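Local coordinates for Lmo2125 protein (Listeria monocytogenes serovar 1/2a, PDB 5TU0) that binds maltose and probably delivers it, as the lipoprotein receptor of a carbohydrate transporter, for uptake across the cell membrane, at residues D134-S139 / T260-K265. The protein carries 2 engineered substitutions. Sequence-based numbering, arbitrary orientation. Where two conformers were deposited one is given.
Sequences DLETLS and TLNNGK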
ATOM      1  N   ASP A 134       5.302 -20.544 -13.420  1.00 26.18           N
ATOM      2  CA  ASP A 134       6.309 -19.940 -14.312  1.00 26.53           C
ATOM      3  C   ASP A 134       7.505 -19.429 -13.490  1.00 26.43           C
ATOM      4  O   ASP A 134       8.653 -19.607 -13.893  1.00 26.37           O
ATOM      5  CB  ASP A 134       5.751 -18.768 -15.116  1.00 26.49           C
ATOM      6  CG  ASP A 134       4.614 -19.157 -16.044  1.00 27.57           C
ATOM      7  OD1 ASP A 134       4.470 -20.358 -16.396  1.00 28.36           O
ATOM      8  OD2 ASP A 134       3.850 -18.229 -16.433  1.00 27.74           O
ATOM      9  N   LEU A 135       7.233 -18.804 -12.350  1.00 25.53           N
ATOM     10  CA  LEU A 135       8.305 -18.369 -11.458  1.00 25.68           C
ATOM     11  C   LEU A 135       9.101 -19.552 -10.904  1.00 26.21           C
ATOM     12  O   LEU A 135      10.320 -19.455 -10.764  1.00 26.85           O
ATOM     13  CB  LEU A 135       7.770 -17.536 -10.291  1.00 25.03           C
ATOM     14  CG  LEU A 135       7.114 -16.202 -10.625  1.00 24.95           C
ATOM     15  CD1 LEU A 135       6.493 -15.598  -9.369  1.00 24.35           C
ATOM     16  CD2 LEU A 135       8.105 -15.237 -11.278  1.00 24.75           C
ATOM     17  N   GLU A 136       8.429 -20.658 -10.574  1.00 26.87           N
ATOM     18  CA  GLU A 136       9.130 -21.840 -10.061  1.00 27.85           C
ATOM     19  C   GLU A 136      10.121 -22.366 -11.122  1.00 29.00           C
ATOM     20  O   GLU A 136      11.259 -22.749 -10.793  1.00 28.98           O
ATOM     21  CB  GLU A 136       8.138 -22.937  -9.630  1.00 28.41           C
ATOM     22  CG  GLU A 136       7.332 -22.569  -8.380  1.00 28.15           C
ATOM     23  CD  GLU A 136       6.228 -23.554  -8.046  1.00 28.69           C
ATOM     24  OE1 GLU A 136       6.194 -24.653  -8.636  1.00 28.77           O
ATOM     25  OE2 GLU A 136       5.363 -23.216  -7.202  1.00 27.29           O
ATOM     26  N   THR A 137       9.703 -22.378 -12.384  0.50 30.28           N
ATOM     27  CA  THR A 137      10.586 -22.857 -13.460  0.50 31.73           C
ATOM     28  C   THR A 137      11.732 -21.868 -13.692  0.50 32.05           C
ATOM     29  O   THR A 137      12.868 -22.272 -13.963  0.50 32.44           O
ATOM     30  CB  THR A 137       9.819 -23.111 -14.764  0.50 33.09           C
ATOM     31  OG1 THR A 137       9.275 -21.883 -15.266  0.50 34.28           O
ATOM     32  CG2 THR A 137       8.708 -24.108 -14.519  0.50 32.98           C
ATOM     33  N   LEU A 138      11.430 -20.579 -13.571  1.00 31.87           N
ATOM     34  CA  LEU A 138      12.437 -19.537 -13.698  1.00 33.45           C
ATOM     35  C   LEU A 138      13.504 -19.716 -12.612  1.00 33.85           C
ATOM     36  O   LEU A 138      14.707 -19.535 -12.871  1.00 34.49           O
ATOM     37  CB  LEU A 138      11.737 -18.189 -13.567  1.00 35.73           C
ATOM     38  CG  LEU A 138      12.495 -16.884 -13.700  1.00 37.92           C
ATOM     39  CD1 LEU A 138      13.188 -16.793 -15.051  1.00 39.10           C
ATOM     40  CD2 LEU A 138      11.491 -15.753 -13.517  1.00 38.09           C
ATOM     41  N   SER A 139      13.082 -20.150 -11.420  1.00 33.04           N
ATOM     42  CA  SER A 139      14.018 -20.361 -10.300  1.00 33.76           C
ATOM     43  C   SER A 139      14.939 -21.562 -10.486  1.00 35.04           C
ATOM     44  O   SER A 139      15.766 -21.811  -9.612  1.00 33.29           O
ATOM     45  CB  SER A 139      13.299 -20.567  -8.956  1.00 34.09           C
ATOM     46  OG  SER A 139      12.812 -21.909  -8.824  1.00 34.73           O
ATOM     47  N   THR A 260      -0.340 -15.364 -10.969  1.00 25.50           N
ATOM     48  CA  THR A 260      -1.395 -16.181 -10.353  1.00 25.33           C
ATOM     49  C   THR A 260      -0.814 -17.307  -9.487  1.00 25.05           C
ATOM     50  O   THR A 260       0.127 -17.973  -9.887  1.00 25.18           O
ATOM     51  CB  THR A 260      -2.296 -16.756 -11.470  1.00 26.58           C
ATOM     52  OG1 THR A 260      -2.856 -15.661 -12.224  1.00 27.28           O
ATOM     53  CG2 THR A 260      -3.421 -17.649 -10.899  1.00 26.46           C
ATOM     54  N   LEU A 261      -1.370 -17.498  -8.298  1.00 24.49           N
ATOM     55  CA  LEU A 261      -0.912 -18.534  -7.373  1.00 24.23           C
ATOM     56  C   LEU A 261      -1.254 -19.941  -7.870  1.00 24.76           C
ATOM     57  O   LEU A 261      -2.092 -20.105  -8.763  1.00 25.04           O
ATOM     58  CB  LEU A 261      -1.518 -18.301  -5.983  1.00 24.08           C
ATOM     59  CG  LEU A 261      -1.119 -16.999  -5.265  1.00 23.88           C
ATOM     60  CD1 LEU A 261      -2.001 -16.709  -4.053  1.00 23.68           C
ATOM     61  CD2 LEU A 261       0.358 -17.043  -4.863  1.00 23.80           C
ATOM     62  N   ASN A 262      -0.605 -20.951  -7.280  1.00 24.65           N
ATOM     63  CA  ASN A 262      -0.815 -22.352  -7.630  1.00 25.27           C
ATOM     64  C   ASN A 262      -2.226 -22.892  -7.448  1.00 25.47           C
ATOM     65  O   ASN A 262      -2.562 -23.925  -8.031  1.00 25.34           O
ATOM     66  CB  ASN A 262       0.184 -23.264  -6.876  1.00 25.49           C
ATOM     67  CG  ASN A 262       1.633 -23.062  -7.353  1.00 25.56           C
ATOM     68  OD1 ASN A 262       1.927 -22.200  -8.214  1.00 25.33           O
ATOM     69  ND2 ASN A 262       2.533 -23.840  -6.785  1.00 25.51           N
ATOM     70  N   ASN A 263      -3.032 -22.214  -6.625  1.00 25.10           N
ATOM     71  CA  ASN A 263      -4.444 -22.605  -6.435  1.00 26.23           C
ATOM     72  C   ASN A 263      -5.364 -21.959  -7.483  1.00 27.15           C
ATOM     73  O   ASN A 263      -6.586 -22.128  -7.438  1.00 27.67           O
ATOM     74  CB  ASN A 263      -4.933 -22.224  -5.025  1.00 25.61           C
ATOM     75  CG  ASN A 263      -4.885 -20.729  -4.754  1.00 25.17           C
ATOM     76  OD1 ASN A 263      -4.426 -19.936  -5.575  1.00 24.81           O
ATOM     77  ND2 ASN A 263      -5.365 -20.334  -3.567  1.00 25.29           N
ATOM     78  N   GLY A 264      -4.781 -21.194  -8.410  1.00 27.43           N
ATOM     79  CA  GLY A 264      -5.554 -20.518  -9.459  1.00 28.26           C
ATOM     80  C   GLY A 264      -6.108 -19.170  -9.041  1.00 28.09           C
ATOM     81  O   GLY A 264      -6.774 -18.493  -9.842  1.00 28.82           O
ATOM     82  N   LYS A 265      -5.836 -18.769  -7.804  1.00 27.63           N
ATOM     83  CA  LYS A 265      -6.321 -17.487  -7.290  1.00 28.71           C
ATOM     84  C   LYS A 265      -5.247 -16.424  -7.381  1.00 27.44           C
ATOM     85  O   LYS A 265      -4.056 -16.731  -7.493  1.00 26.58           O
ATOM     86  CB  LYS A 265      -6.836 -17.638  -5.859  1.00 29.49           C
ATOM     87  CG  LYS A 265      -7.990 -18.613  -5.776  1.00 32.08           C
ATOM     88  CD  LYS A 265      -8.666 -18.609  -4.420  1.00 34.61           C
ATOM     89  CE  LYS A 265      -9.922 -19.468  -4.475  1.00 37.70           C
ATOM     90  NZ  LYS A 265     -10.766 -19.363  -3.251  1.00 39.44           N
TER
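E136 and N262 meet through a single side-chain hydrogen bond, N262 ND2 to E136 OE2 at 2.9 Å, which ties the loop between strands 253-256 and 272-278 to helix 132-138 at the surface of this solute-binding protein fold. The N-H...O angle of 165° makes it nearly straight, and the acceptor lies close to the amide plane of N262. On the glutamate, the amide arrives at the syn side of OE2, somewhat out of the carboxylate plane. The two flat groups are turned 71° apart, so they meet steeply and do not stack. In E136, CG stands anti to the carbonyl carbon and the chain then runs extended (chi2 172°); the two side chains approach each other from opposite directions.

N262 is the second residue of a type I turn from L261 to G264, closed by G264 N to L261 O at 2.9 Å; the Asx turn of N263, whose OD1 accepts from K265 N, overlaps its far end. The packed part involves neighbours: L135 and E136 touch W205, N262 touches Y201, and L261 and N262 touch F132. The contact itself is loose: two partly exposed residues share one polar bond, burying 64 Å² in all.

The carboxylate joins the turn to helix 193-208, OE2 accepting from N262 and bonding Y201 OH while OE1 pairs with K133 of its own helix, partners that would probably stabilise its negative charge.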